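Local coordinates for flavin-dependent thymidylate synthase (Thermus thermophilus, PDB 6J61), which probably catalyses the reductive methylation of dUMP to dTMP with methylenetetrahydrofolate as methyl donor and NADPH as reductant by way of its reduced flavin (FADH2), working as a homotetramer, at residues 30-35 against 42-47; 64-69 against 205-210; 100-105 against 138-143. All coordinates share one frame; numbering follows the deposited sequence.

Contact 1. Residues 30-35 against 42-47; sequences AARVSY and VREDAA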
loop_
_atom_site.group_PDB
_atom_site.type_symbol
_atom_site.label_atom_id
_atom_site.label_comp_id
_atom_site.label_asym_id
_atom_site.label_seq_id
_atom_site.Cartn_x
_atom_site.Cartn_y
_atom_site.Cartn_z
ATOM N N ALA A 30 2.425 -17.819 -12.643
ATOM C CA ALA A 30 2.746 -16.390 -12.703
ATOM C C ALA A 30 4.259 -16.190 -12.831
ATOM O O ALA A 30 4.718 -15.292 -13.531
ATOM C CB ALA A 30 2.231 -15.685 -11.454
ATOM N N ALA A 31 5.032 -17.029 -12.148
ATOM C CA ALA A 31 6.479 -16.928 -12.211
ATOM C C ALA A 31 6.941 -17.143 -13.643
ATOM O O ALA A 31 7.876 -16.489 -14.111
ATOM C CB ALA A 31 7.120 -17.955 -11.287
ATOM N N ARG A 32 6.278 -18.046 -14.353
ATOM C CA ARG A 32 6.667 -18.315 -15.734
ATOM C C ARG A 32 5.907 -17.446 -16.741
ATOM O O ARG A 32 6.138 -17.540 -17.944
ATOM C CB ARG A 32 6.477 -19.808 -16.051
ATOM C CG ARG A 32 7.291 -20.738 -15.134
ATOM C CD ARG A 32 7.154 -22.213 -15.503
ATOM N NE ARG A 32 7.944 -23.076 -14.624
ATOM C CZ ARG A 32 7.446 -24.114 -13.955
ATOM N NH1 ARG A 32 6.163 -24.425 -14.069
ATOM N NH2 ARG A 32 8.211 -24.822 -13.141
ATOM N N VAL A 33 5.018 -16.587 -16.244
ATOM C CA VAL A 33 4.225 -15.704 -17.106
ATOM C C VAL A 33 3.753 -16.520 -18.304
ATOM O O VAL A 33 4.007 -16.177 -19.450
ATOM C CB VAL A 33 5.063 -14.519 -17.609
ATOM C CG1 VAL A 33 4.154 -13.444 -18.202
ATOM C CG2 VAL A 33 5.889 -13.957 -16.475
ATOM N N SER A 34 3.055 -17.607 -18.008
ATOM C CA SER A 34 2.577 -18.537 -19.018
ATOM C C SER A 34 1.299 -18.156 -19.745
ATOM O O SER A 34 0.446 -17.441 -19.209
ATOM C CB SER A 34 2.393 -19.917 -18.379
ATOM O OG SER A 34 1.998 -20.875 -19.343
ATOM N N TYR A 35 1.183 -18.651 -20.978
ATOM C CA TYR A 35 0.001 -18.423 -21.800
ATOM C C TYR A 35 -1.004 -19.478 -21.357
ATOM O O TYR A 35 -2.204 -19.341 -21.561
ATOM C CB TYR A 35 0.315 -18.630 -23.284
ATOM C CG TYR A 35 1.221 -17.591 -23.914
ATOM C CD1 TYR A 35 2.482 -17.310 -23.375
ATOM C CD2 TYR A 35 0.833 -16.912 -25.073
ATOM C CE1 TYR A 35 3.337 -16.380 -23.979
ATOM C CE2 TYR A 35 1.680 -15.981 -25.682
ATOM C CZ TYR A 35 2.928 -15.720 -25.131
ATOM O OH TYR A 35 3.766 -14.800 -25.727
ATOM N N VAL A 42 5.823 -31.897 -10.357
ATOM C CA VAL A 42 5.736 -31.461 -8.964
ATOM C C VAL A 42 7.079 -31.208 -8.280
ATOM O O VAL A 42 7.188 -30.286 -7.472
ATOM C CB VAL A 42 4.926 -32.444 -8.076
ATOM C CG1 VAL A 42 3.573 -32.725 -8.691
ATOM C CG2 VAL A 42 5.703 -33.709 -7.876
ATOM N N ARG A 43 8.105 -32.003 -8.559
ATOM C CA ARG A 43 9.371 -31.711 -7.900
ATOM C C ARG A 43 10.034 -30.522 -8.583
ATOM O O ARG A 43 10.845 -29.815 -7.979
ATOM C CB ARG A 43 10.299 -32.937 -7.866
ATOM C CG ARG A 43 10.474 -33.696 -9.150
ATOM C CD ARG A 43 11.064 -35.063 -8.827
ATOM N NE ARG A 43 12.431 -34.952 -8.337
ATOM C CZ ARG A 43 13.490 -34.806 -9.129
ATOM N NH1 ARG A 43 13.324 -34.765 -10.446
ATOM N NH2 ARG A 43 14.709 -34.682 -8.609
ATOM N N GLU A 44 9.663 -30.281 -9.834
ATOM C CA GLU A 44 10.221 -29.154 -10.567
ATOM C C GLU A 44 9.542 -27.867 -10.081
ATOM O O GLU A 44 10.183 -26.815 -9.980
ATOM C CB GLU A 44 9.997 -29.337 -12.063
ATOM C CG GLU A 44 10.777 -28.377 -12.909
ATOM C CD GLU A 44 11.233 -29.004 -14.219
ATOM O OE1 GLU A 44 11.839 -28.282 -15.049
ATOM O OE2 GLU A 44 10.987 -30.219 -14.415
ATOM N N ASP A 45 8.246 -27.964 -9.775
ATOM C CA ASP A 45 7.486 -26.819 -9.294
ATOM C C ASP A 45 7.847 -26.550 -7.830
ATOM O O ASP A 45 7.960 -25.396 -7.402
ATOM C CB ASP A 45 5.981 -27.070 -9.461
ATOM C CG ASP A 45 5.541 -27.015 -10.916
ATOM O OD1 ASP A 45 6.362 -26.616 -11.776
ATOM O OD2 ASP A 45 4.372 -27.357 -11.208
ATOM N N ALA A 46 8.036 -27.616 -7.064
ATOM C CA ALA A 46 8.425 -27.481 -5.676
ATOM C C ALA A 46 9.789 -26.795 -5.685
ATOM O O ALA A 46 10.046 -25.889 -4.905
ATOM C CB ALA A 46 8.528 -28.846 -5.027
ATOM N N ALA A 47 10.655 -27.222 -6.595
ATOM C CA ALA A 47 11.984 -26.645 -6.708
ATOM C C ALA A 47 11.912 -25.155 -7.059
ATOM O O ALA A 47 12.620 -24.343 -6.455
ATOM C CB ALA A 47 12.801 -27.404 -7.762
#

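Contact 2. Residues 64-69 against 205-210; sequences VVFKFH and KERVPL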
loop_
_atom_site.group_PDB
_atom_site.type_symbol
_atom_site.label_atom_id
_atom_site.label_comp_id
_atom_site.label_asym_id
_atom_site.label_seq_id
_atom_site.Cartn_x
_atom_site.Cartn_y
_atom_site.Cartn_z
ATOM N N VAL A 64 -1.670 -15.478 -5.412
ATOM C CA VAL A 64 -2.553 -16.382 -4.685
ATOM C C VAL A 64 -3.243 -15.556 -3.600
ATOM O O VAL A 64 -2.582 -14.804 -2.886
ATOM C CB VAL A 64 -1.748 -17.533 -4.046
ATOM C CG1 VAL A 64 -2.612 -18.302 -3.049
ATOM C CG2 VAL A 64 -1.227 -18.463 -5.141
ATOM N N VAL A 65 -4.562 -15.675 -3.471
ATOM C CA VAL A 65 -5.279 -14.888 -2.463
ATOM C C VAL A 65 -6.256 -15.700 -1.617
ATOM O O VAL A 65 -6.911 -16.611 -2.104
ATOM C CB VAL A 65 -6.055 -13.708 -3.129
ATOM C CG1 VAL A 65 -6.779 -12.873 -2.076
ATOM C CG2 VAL A 65 -5.093 -12.834 -3.907
ATOM N N PHE A 66 -6.328 -15.362 -0.334
ATOM C CA PHE A 66 -7.233 -16.022 0.605
ATOM C C PHE A 66 -8.182 -14.985 1.208
ATOM O O PHE A 66 -7.802 -13.836 1.452
ATOM C CB PHE A 66 -6.457 -16.718 1.738
ATOM C CG PHE A 66 -5.737 -17.964 1.311
ATOM C CD1 PHE A 66 -4.614 -17.898 0.486
ATOM C CD2 PHE A 66 -6.194 -19.217 1.707
ATOM C CE1 PHE A 66 -3.962 -19.064 0.064
ATOM C CE2 PHE A 66 -5.546 -20.384 1.287
ATOM C CZ PHE A 66 -4.433 -20.308 0.469
ATOM N N LYS A 67 -9.422 -15.399 1.436
ATOM C CA LYS A 67 -10.440 -14.532 2.012
ATOM C C LYS A 67 -11.089 -15.283 3.170
ATOM O O LYS A 67 -11.662 -16.349 2.977
ATOM C CB LYS A 67 -11.470 -14.162 0.940
ATOM C CG LYS A 67 -12.552 -13.208 1.417
ATOM C CD LYS A 67 -13.208 -12.434 0.265
ATOM C CE LYS A 67 -13.930 -13.344 -0.734
ATOM N NZ LYS A 67 -14.681 -12.560 -1.762
ATOM N N PHE A 68 -10.985 -14.735 4.376
ATOM C CA PHE A 68 -11.555 -15.391 5.547
ATOM C C PHE A 68 -12.691 -14.634 6.231
ATOM O O PHE A 68 -12.857 -13.425 6.058
ATOM C CB PHE A 68 -10.474 -15.649 6.610
ATOM C CG PHE A 68 -9.299 -16.460 6.121
ATOM C CD1 PHE A 68 -8.264 -15.858 5.414
ATOM C CD2 PHE A 68 -9.210 -17.822 6.404
ATOM C CE1 PHE A 68 -7.158 -16.595 5.001
ATOM C CE2 PHE A 68 -8.100 -18.563 5.990
ATOM C CZ PHE A 68 -7.075 -17.945 5.289
ATOM N N HIS A 69 -13.458 -15.382 7.018
ATOM C CA HIS A 69 -14.564 -14.869 7.813
ATOM C C HIS A 69 -14.034 -15.131 9.222
ATOM O O HIS A 69 -13.899 -16.285 9.643
ATOM C CB HIS A 69 -15.831 -15.688 7.538
ATOM C CG HIS A 69 -17.028 -15.261 8.338
ATOM N ND1 HIS A 69 -18.251 -15.887 8.233
ATOM C CD2 HIS A 69 -17.188 -14.279 9.257
ATOM C CE1 HIS A 69 -19.112 -15.310 9.050
ATOM N NE2 HIS A 69 -18.492 -14.330 9.684
ATOM N N LYS A 205 -1.599 -24.463 5.053
ATOM C CA LYS A 205 -0.792 -25.669 4.885
ATOM C C LYS A 205 -1.495 -26.705 4.000
ATOM O O LYS A 205 -0.867 -27.317 3.139
ATOM C CB LYS A 205 -0.468 -26.274 6.245
ATOM C CG LYS A 205 0.418 -27.496 6.177
ATOM C CD LYS A 205 0.764 -27.985 7.584
ATOM C CE LYS A 205 1.644 -29.235 7.559
ATOM N NZ LYS A 205 2.087 -29.637 8.934
ATOM N N GLU A 206 -2.795 -26.896 4.199
ATOM C CA GLU A 206 -3.539 -27.847 3.376
ATOM C C GLU A 206 -3.785 -27.343 1.952
ATOM O O GLU A 206 -3.716 -28.118 1.006
ATOM C CB GLU A 206 -4.886 -28.189 4.024
ATOM C CG GLU A 206 -4.897 -29.500 4.832
ATOM C CD GLU A 206 -4.931 -30.759 3.953
ATOM O OE1 GLU A 206 -5.939 -30.971 3.238
ATOM O OE2 GLU A 206 -3.955 -31.541 3.980
ATOM N N ARG A 207 -4.048 -26.045 1.804
ATOM C CA ARG A 207 -4.343 -25.453 0.494
ATOM C C ARG A 207 -3.152 -25.176 -0.435
ATOM O O ARG A 207 -3.272 -25.347 -1.641
ATOM C CB ARG A 207 -5.147 -24.171 0.683
ATOM C CG ARG A 207 -6.155 -24.232 1.813
ATOM C CD ARG A 207 -7.236 -25.265 1.602
ATOM N NE ARG A 207 -8.043 -24.949 0.433
ATOM C CZ ARG A 207 -9.293 -25.367 0.259
ATOM N NH1 ARG A 207 -9.882 -26.119 1.183
ATOM N NH2 ARG A 207 -9.958 -25.032 -0.837
ATOM N N VAL A 208 -2.026 -24.709 0.103
ATOM C CA VAL A 208 -0.843 -24.476 -0.726
ATOM C C VAL A 208 0.362 -25.173 -0.088
ATOM O O VAL A 208 1.354 -24.535 0.272
ATOM C CB VAL A 208 -0.538 -22.966 -0.928
ATOM C CG1 VAL A 208 -1.465 -22.408 -1.972
ATOM C CG2 VAL A 208 -0.692 -22.189 0.388
ATOM N N PRO A 209 0.289 -26.512 0.043
ATOM C CA PRO A 209 1.357 -27.324 0.644
ATOM C C PRO A 209 2.793 -27.098 0.152
ATOM O O PRO A 209 3.729 -27.135 0.950
ATOM C CB PRO A 209 0.861 -28.762 0.433
ATOM C CG PRO A 209 -0.037 -28.659 -0.770
ATOM C CD PRO A 209 -0.779 -27.380 -0.497
ATOM N N LEU A 210 2.992 -26.868 -1.139
ATOM C CA LEU A 210 4.361 -26.639 -1.590
ATOM C C LEU A 210 4.861 -25.299 -1.051
ATOM O O LEU A 210 5.900 -25.231 -0.390
ATOM C CB LEU A 210 4.462 -26.666 -3.122
ATOM C CG LEU A 210 4.159 -28.003 -3.809
ATOM C CD1 LEU A 210 4.550 -27.914 -5.277
ATOM C CD2 LEU A 210 4.920 -29.135 -3.121
#

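Contact 3. Residues 100-105 against 138-143; sequences EEFYEP and EAYGAY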
loop_
_atom_site.group_PDB
_atom_site.type_symbol
_atom_site.label_atom_id
_atom_site.label_comp_id
_atom_site.label_asym_id
_atom_site.label_seq_id
_atom_site.Cartn_x
_atom_site.Cartn_y
_atom_site.Cartn_z
ATOM N N GLU A 100 -24.206 -9.938 22.714
ATOM C CA GLU A 100 -23.533 -10.024 24.007
ATOM C C GLU A 100 -22.582 -11.217 24.099
ATOM O O GLU A 100 -22.773 -12.122 24.923
ATOM C CB GLU A 100 -24.543 -10.117 25.150
ATOM C CG GLU A 100 -23.866 -10.033 26.505
ATOM C CD GLU A 100 -24.770 -10.410 27.642
ATOM O OE1 GLU A 100 -25.808 -9.742 27.823
ATOM O OE2 GLU A 100 -24.439 -11.378 28.359
ATOM N N GLU A 101 -21.562 -11.222 23.253
ATOM C CA GLU A 101 -20.602 -12.306 23.273
ATOM C C GLU A 101 -19.251 -11.775 23.711
ATOM O O GLU A 101 -18.712 -10.839 23.122
ATOM C CB GLU A 101 -20.511 -12.952 21.893
ATOM C CG GLU A 101 -21.736 -13.776 21.535
ATOM C CD GLU A 101 -21.707 -14.275 20.102
ATOM O OE1 GLU A 101 -22.525 -15.150 19.765
ATOM O OE2 GLU A 101 -20.875 -13.787 19.310
ATOM N N PHE A 102 -18.713 -12.368 24.767
ATOM C CA PHE A 102 -17.430 -11.949 25.285
ATOM C C PHE A 102 -16.439 -13.086 25.385
ATOM O O PHE A 102 -16.806 -14.235 25.612
ATOM C CB PHE A 102 -17.587 -11.317 26.664
ATOM C CG PHE A 102 -18.442 -10.098 26.670
ATOM C CD1 PHE A 102 -19.827 -10.207 26.661
ATOM C CD2 PHE A 102 -17.866 -8.835 26.685
ATOM C CE1 PHE A 102 -20.629 -9.071 26.669
ATOM C CE2 PHE A 102 -18.657 -7.693 26.692
ATOM C CZ PHE A 102 -20.044 -7.812 26.687
ATOM N N TYR A 103 -15.172 -12.741 25.212
ATOM C CA TYR A 103 -14.100 -13.707 25.304
ATOM C C TYR A 103 -13.694 -13.905 26.763
ATOM O O TYR A 103 -13.131 -13.007 27.392
ATOM C CB TYR A 103 -12.886 -13.230 24.516
ATOM C CG TYR A 103 -11.603 -13.864 24.976
ATOM C CD1 TYR A 103 -11.425 -15.248 24.902
ATOM C CD2 TYR A 103 -10.566 -13.086 25.488
ATOM C CE1 TYR A 103 -10.243 -15.847 25.322
ATOM C CE2 TYR A 103 -9.375 -13.672 25.916
ATOM C CZ TYR A 103 -9.218 -15.054 25.827
ATOM O OH TYR A 103 -8.031 -15.640 26.213
ATOM N N GLU A 104 -13.985 -15.081 27.305
ATOM C CA GLU A 104 -13.611 -15.360 28.675
ATOM C C GLU A 104 -12.437 -16.329 28.617
ATOM O O GLU A 104 -12.574 -17.474 28.206
ATOM C CB GLU A 104 -14.809 -15.933 29.440
ATOM C CG GLU A 104 -15.972 -14.945 29.524
ATOM C CD GLU A 104 -17.093 -15.403 30.456
ATOM O OE1 GLU A 104 -16.804 -15.708 31.635
ATOM O OE2 GLU A 104 -18.267 -15.442 30.015
ATOM N N PRO A 105 -11.251 -15.860 29.012
ATOM C CA PRO A 105 -10.043 -16.680 28.999
ATOM C C PRO A 105 -10.165 -17.983 29.774
ATOM O O PRO A 105 -10.981 -18.107 30.683
ATOM C CB PRO A 105 -8.994 -15.752 29.595
ATOM C CG PRO A 105 -9.789 -14.929 30.551
ATOM C CD PRO A 105 -11.019 -14.606 29.745
ATOM N N GLU A 138 -22.155 -5.517 34.048
ATOM C CA GLU A 138 -22.495 -4.121 34.299
ATOM C C GLU A 138 -22.499 -3.399 32.959
ATOM O O GLU A 138 -23.496 -2.784 32.565
ATOM C CB GLU A 138 -21.460 -3.471 35.233
ATOM C CG GLU A 138 -21.352 -4.119 36.611
ATOM C CD GLU A 138 -22.632 -3.992 37.421
ATOM O OE1 GLU A 138 -22.857 -4.821 38.331
ATOM O OE2 GLU A 138 -23.413 -3.055 37.155
ATOM N N ALA A 139 -21.375 -3.507 32.255
ATOM C CA ALA A 139 -21.204 -2.872 30.961
ATOM C C ALA A 139 -22.292 -3.257 29.970
ATOM O O ALA A 139 -22.874 -2.383 29.333
ATOM C CB ALA A 139 -19.833 -3.209 30.394
ATOM N N TYR A 140 -22.578 -4.544 29.816
ATOM C CA TYR A 140 -23.623 -4.894 28.862
ATOM C C TYR A 140 -24.955 -4.388 29.398
ATOM O O TYR A 140 -25.896 -4.155 28.636
ATOM C CB TYR A 140 -23.713 -6.396 28.616
ATOM C CG TYR A 140 -24.405 -6.693 27.312
ATOM C CD1 TYR A 140 -23.732 -6.550 26.107
ATOM C CD2 TYR A 140 -25.757 -7.049 27.271
ATOM C CE1 TYR A 140 -24.381 -6.749 24.883
ATOM C CE2 TYR A 140 -26.418 -7.251 26.052
ATOM C CZ TYR A 140 -25.718 -7.096 24.863
ATOM O OH TYR A 140 -26.341 -7.278 23.648
ATOM N N GLY A 141 -25.024 -4.220 30.718
ATOM C CA GLY A 141 -26.235 -3.713 31.334
ATOM C C GLY A 141 -26.410 -2.271 30.904
ATOM O O GLY A 141 -27.473 -1.875 30.414
ATOM N N ALA A 142 -25.345 -1.491 31.075
ATOM C CA ALA A 142 -25.335 -0.083 30.698
ATOM C C ALA A 142 -25.683 0.067 29.217
ATOM O O ALA A 142 -26.481 0.916 28.834
ATOM C CB ALA A 142 -23.967 0.514 30.984
ATOM N N TYR A 143 -25.080 -0.765 28.387
ATOM C CA TYR A 143 -25.340 -0.730 26.958
ATOM C C TYR A 143 -26.833 -0.901 26.665
ATOM O O TYR A 143 -27.408 -0.145 25.881
ATOM C CB TYR A 143 -24.561 -1.840 26.271
ATOM C CG TYR A 143 -24.809 -1.936 24.792
ATOM C CD1 TYR A 143 -24.485 -0.874 23.943
ATOM C CD2 TYR A 143 -25.312 -3.110 24.224
ATOM C CE1 TYR A 143 -24.647 -0.985 22.559
ATOM C CE2 TYR A 143 -25.476 -3.231 22.847
ATOM C CZ TYR A 143 -25.137 -2.167 22.021
ATOM O OH TYR A 143 -25.260 -2.294 20.660
#

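Contact 1. Residues 30-35 against 42-47
A salt bridge between R32 and D45 ties the C-terminal end of helix 24-32 to the start of helix 42-54, across the short loop between them. Helix 24-32 closes in a Schellman motif at V33, and R32 leaves its last turn pointing toward the second helix. CG of R32 is anti to its carbonyl carbon (chi1 -59°) and the chain stays extended as far as NE, which lets the guanidinium span the gap. The group meets D45 end-on with two nitrogens, both on the single oxygen OD1. From R32 NH2 to D45 OD1 is 2.9 Å, a fairly straight bond (154°) that arrives almost in line with the C-O bond. R32 NH1 reaches D45 OD1 at 3.2 Å in a more bent bond, on the syn side but tilted out of the carboxylate plane. OD1 lies close to the guanidinium plane, yet the guanidinium and carboxylate planes are turned 42° apart. D45 OD2 takes a weak hydrogen bond from the backbone N of K40, while R32 NH1 also bonds G38 O. Just past V33 in the loop, S34 O is bonded by Y169 OH and R16 NH1 of the second subunit. With D45 buried and its OD1 gripped twice, the arginine probably offsets the carboxylate charge; the bond to G38 O, and more weakly that from K40 N, probably help to hold both groups in this orientation.

Contact 2. Residues 64-69 against 205-210
F66 on strand 65-73 and V64, the residue just before the strand, pack against the junction of helices 191-207 and 209-220, where V208 is both the first residue to leave the first helix and the N-cap of the second. One contact is aliphatic, V64 CG1 to V208 CG1 at 4.4 Å; another sets a methyl against the ring, F66 CZ lying 4.2 Å from V208 CG2, the two side chains coming from opposite directions. V208 CG1 is anti to the carbonyl carbon (chi1 -78°), which leaves one methyl for each partner. The third contact is with the stem of an arginine: R207 CB sits at the edge of the F66 ring, in its plane, 3.9 Å from CE2. The R207 chain then bends at chi2 and chi3. An alanine in place of F66 is likely to open a gap between strand and helix junction and leave V208 CG2 and the R207 stem without their aromatic neighbour. V64 and V208 also touch L174, predicted to bind FAD. Between these two segments the contact is apolar; a polar tie from this helix end to the sheet is the bond of R207 NE to Q20 OE1 on the neighbouring strand 13-21.

Contact 3. Residues 100-105 against 138-143
The hydroxyl of Y140, whose ring carries the E100 side chain on one face, donates a hydrogen bond to the backbone O of L98, just ahead of residues 100-105. Y143, one helical turn further on, takes a hydrogen bond at its own OH from L98 N, so two tyrosines of the helix hold the same residue of the incoming chain. Over the Y140 ring the aliphatic part of E100 lies flat: CG stands 3.4 Å from the ring centroid and only 9° off the ring normal, a CH-pi contact made over the centre of the face. CG of E100 is anti to its backbone N (chi1 -173°), which swings it over the ring centre; E100 CB, set by the backbone, lies 3.3 Å from Y140 CZ. The carboxylate oxygen OE1 is modelled too near the ring, and its exact place is doubtful. This is where an irregular segment following strand 87-90 is laid along helix 132-148, with residues 112-130 of the intervening chain not modelled. F102 adds an apolar touch: its CZ comes to within 3.9 Å of Y140 CD1, which sits at the edge of the F102 ring and in its plane, while E100 CG also borders that edge. E104 makes a salt bridge to R133 of the same helix, and P105 packs on M155 of the third subunit.

Overall arrangement
Contact 2 is the core contact, centred about 11 Å from the centre of the chain, and wholly apolar in what crosses it. Contacts 1 and 3 lie far from that centre, on opposite sides of it and about 51 Å apart centre to centre, contact 1 partly buried, contact 3 buried although E100 is exposed. Contact 1 relies on charge between two successive helices, contact 3 on an aromatic face beneath an aliphatic glutamate stem. Contacts 1 and 2 adjoin: L210 CD1 packs 3.9 Å from A46 CA, so helix 209-220 leans on helix 42-54, and both contacts reach the second subunit. Contact 3 falls within the chain between the two segments of contact 2 and borders the third subunit.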